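PDB 4KT3: mannosyl-glycoprotein endo-beta-N-acetylglucosamidase-like domain-containing protein, which is a type VI secretion effector that acts as a peptidoglycan glycoside hydrolase, paired with a cognate immunity protein. Local coordinates for residues 49-54 and 117-122. Residues are numbered along the deposited sequence; the frame is centred on the assembly and turned at random.
Sequences QPIADQ and SAQSFA
A parallel helix pair of the lysozyme-like glucosaminidase domain is bridged here by one branched side chain, I51 of helix 35-54, which points toward helix 114-129 and touches A118, Q119 and A122. The N-to-C directions of the short segments differ by 7°, and their axes come within 10.4 Å. Each arm of the isoleucine has its own target. With CG1 anti to the carbonyl carbon (chi1 -58°) and the chain extended beyond it, CD1 reaches 3.5 Å from A118 CB and 4.1 Å from Q119 CG; the I51 and Q119 side chains cross at about a right angle. CG2, anti to the backbone N, turns instead to the next helical turn and lies 4.1 Å from A122 CB. A118 and A122, four residues apart with A122 N bonded to A118 O at 2.9 Å, both point their CB atoms toward helix 35-54. No hydrogen bond links the segments; the contact is apolar and buries 143 Å², both sides summed. I51 also touches L62 of helix 59-70, as does F121, placing that helix against both partners. An isoleucine spanning two alanines one turn apart is ordinary apolar side-chain packing between near-parallel helices, here of the lysozyme-clan glucosaminidase fold.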
ATOM      1  N   GLN A  49      -8.352  -4.564 -18.305  1.00 13.10           N
ATOM      2  CA  GLN A  49      -9.180  -5.659 -18.795  1.00 13.56           C
ATOM      3  C   GLN A  49      -8.524  -6.517 -19.891  1.00 13.84           C
ATOM      4  O   GLN A  49      -8.513  -7.729 -19.780  1.00 15.25           O
ATOM      5  CB  GLN A  49     -10.553  -5.158 -19.232  1.00 13.72           C
ATOM      6  CG  GLN A  49     -11.550  -6.273 -19.501  1.00 15.00           C
ATOM      7  CD  GLN A  49     -11.976  -7.007 -18.238  1.00 15.27           C
ATOM      8  OE1 GLN A  49     -12.502  -6.401 -17.293  1.00 19.33           O
ATOM      9  NE2 GLN A  49     -11.767  -8.319 -18.220  1.00 18.47           N
ATOM     10  N   PRO A  50      -8.024  -5.898 -20.978  1.00 13.10           N
ATOM     11  CA  PRO A  50      -7.498  -6.774 -22.040  1.00 14.16           C
ATOM     12  C   PRO A  50      -6.252  -7.563 -21.622  1.00 13.66           C
ATOM     13  O   PRO A  50      -6.033  -8.684 -22.079  1.00 14.32           O
ATOM     14  CB  PRO A  50      -7.192  -5.811 -23.193  1.00 18.34           C
ATOM     15  CG  PRO A  50      -7.216  -4.423 -22.611  1.00 15.88           C
ATOM     16  CD  PRO A  50      -8.030  -4.472 -21.348  1.00 14.67           C
ATOM     17  N   ILE A  51      -5.463  -7.002 -20.724  1.00 13.46           N
ATOM     18  CA  ILE A  51      -4.296  -7.708 -20.233  1.00 13.46           C
ATOM     19  C   ILE A  51      -4.730  -8.896 -19.367  1.00 11.16           C
ATOM     20  O   ILE A  51      -4.221 -10.006 -19.518  1.00 13.30           O
ATOM     21  CB  ILE A  51      -3.377  -6.752 -19.472  1.00 16.18           C
ATOM     22  CG1 ILE A  51      -2.970  -5.607 -20.415  1.00 21.00           C
ATOM     23  CG2 ILE A  51      -2.157  -7.488 -18.945  1.00 17.81           C
ATOM     24  CD1 ILE A  51      -2.336  -4.442 -19.733  1.00 22.10           C
ATOM     25  N   ALA A  52      -5.682  -8.668 -18.474  1.00 10.90           N
ATOM     26  CA  ALA A  52      -6.248  -9.745 -17.689  1.00 11.86           C
ATOM     27  C   ALA A  52      -6.853 -10.817 -18.600  1.00 13.06           C
ATOM     28  O   ALA A  52      -6.657 -12.007 -18.358  1.00 14.15           O
ATOM     29  CB  ALA A  52      -7.294  -9.205 -16.730  1.00 14.00           C
ATOM     30  N   ASP A  53      -7.576 -10.404 -19.639  1.00 13.24           N
ATOM     31  CA  ASP A  53      -8.169 -11.362 -20.580  1.00 13.58           C
ATOM     32  C   ASP A  53      -7.082 -12.228 -21.208  1.00 14.23           C
ATOM     33  O   ASP A  53      -7.229 -13.460 -21.315  1.00 16.13           O
ATOM     34  CB  ASP A  53      -8.940 -10.661 -21.701  1.00 16.39           C
ATOM     35  CG  ASP A  53     -10.219  -9.986 -21.224  1.00 19.06           C
ATOM     36  OD1 ASP A  53     -10.705 -10.284 -20.108  1.00 20.96           O
ATOM     37  OD2 ASP A  53     -10.755  -9.166 -22.009  1.00 23.22           O
ATOM     38  N   GLN A  54      -5.991 -11.588 -21.630  1.00 14.60           N
ATOM     39  CA  GLN A  54      -4.897 -12.313 -22.291  1.00 16.04           C
ATOM     40  C   GLN A  54      -4.276 -13.356 -21.356  1.00 15.11           C
ATOM     41  O   GLN A  54      -3.762 -14.389 -21.808  1.00 20.40           O
ATOM     42  CB  GLN A  54      -3.825 -11.327 -22.753  1.00 19.68           C
ATOM     43  N   SER A 117       3.577  -0.832 -17.852  1.00 10.32           N
ATOM     44  CA  SER A 117       4.049  -1.559 -16.674  1.00 10.93           C
ATOM     45  C   SER A 117       3.273  -2.870 -16.518  1.00 10.62           C
ATOM     46  O   SER A 117       3.859  -3.895 -16.106  1.00 11.20           O
ATOM     47  CB  SER A 117       4.030  -0.691 -15.395  1.00 10.48           C
ATOM     48  OG  SER A 117       2.742  -0.537 -14.813  1.00 11.60           O
ATOM     49  N   ALA A 118       1.982  -2.843 -16.867  1.00  9.29           N
ATOM     50  CA  ALA A 118       1.144  -4.038 -16.796  1.00 10.20           C
ATOM     51  C   ALA A 118       1.572  -5.049 -17.867  1.00 10.58           C
ATOM     52  O   ALA A 118       1.614  -6.259 -17.616  1.00 12.26           O
ATOM     53  CB  ALA A 118      -0.338  -3.674 -16.952  1.00 11.26           C
ATOM     54  N   GLN A 119       1.871  -4.558 -19.065  1.00  9.89           N
ATOM     55  CA  GLN A 119       2.366  -5.418 -20.140  1.00 11.10           C
ATOM     56  C   GLN A 119       3.729  -6.036 -19.778  1.00 10.69           C
ATOM     57  O   GLN A 119       4.042  -7.165 -20.173  1.00 13.36           O
ATOM     58  CB  GLN A 119       2.440  -4.614 -21.450  1.00 12.89           C
ATOM     59  CG  GLN A 119       1.062  -4.205 -21.973  1.00 16.84           C
ATOM     60  CD  GLN A 119       1.108  -3.286 -23.169  1.00 25.01           C
ATOM     61  OE1 GLN A 119       2.050  -2.534 -23.373  1.00 26.88           O
ATOM     62  NE2 GLN A 119       0.064  -3.353 -23.977  1.00 32.69           N
ATOM     63  N   SER A 120       4.528  -5.288 -19.027  1.00 10.25           N
ATOM     64  CA  SER A 120       5.819  -5.772 -18.570  1.00 12.09           C
ATOM     65  C   SER A 120       5.620  -6.929 -17.599  1.00  9.56           C
ATOM     66  O   SER A 120       6.265  -7.994 -17.727  1.00 11.74           O
ATOM     67  CB  SER A 120       6.580  -4.640 -17.897  1.00  9.82           C
ATOM     68  OG  SER A 120       7.884  -5.057 -17.542  1.00 10.66           O
ATOM     69  N   PHE A 121       4.740  -6.724 -16.625  1.00 10.12           N
ATOM     70  CA  PHE A 121       4.354  -7.788 -15.703  1.00 11.83           C
ATOM     71  C   PHE A 121       3.890  -9.028 -16.474  1.00 11.16           C
ATOM     72  O   PHE A 121       4.332 -10.148 -16.198  1.00 12.92           O
ATOM     73  CB  PHE A 121       3.241  -7.327 -14.751  1.00 11.65           C
ATOM     74  CG  PHE A 121       2.648  -8.450 -13.967  1.00 10.83           C
ATOM     75  CD1 PHE A 121       3.300  -8.954 -12.855  1.00 11.32           C
ATOM     76  CD2 PHE A 121       1.490  -9.058 -14.385  1.00 12.31           C
ATOM     77  CE1 PHE A 121       2.789 -10.029 -12.163  1.00 12.36           C
ATOM     78  CE2 PHE A 121       0.975 -10.132 -13.697  1.00 13.15           C
ATOM     79  CZ  PHE A 121       1.621 -10.615 -12.582  1.00 11.76           C
ATOM     80  N   ALA A 122       3.032  -8.824 -17.469  1.00 11.93           N
ATOM     81  CA  ALA A 122       2.518  -9.926 -18.267  1.00 13.55           C
ATOM     82  C   ALA A 122       3.636 -10.657 -19.011  1.00 14.79           C
ATOM     83  O   ALA A 122       3.630 -11.889 -19.093  1.00 14.48           O
ATOM     84  CB  ALA A 122       1.481  -9.407 -19.252  1.00 13.02           C
TER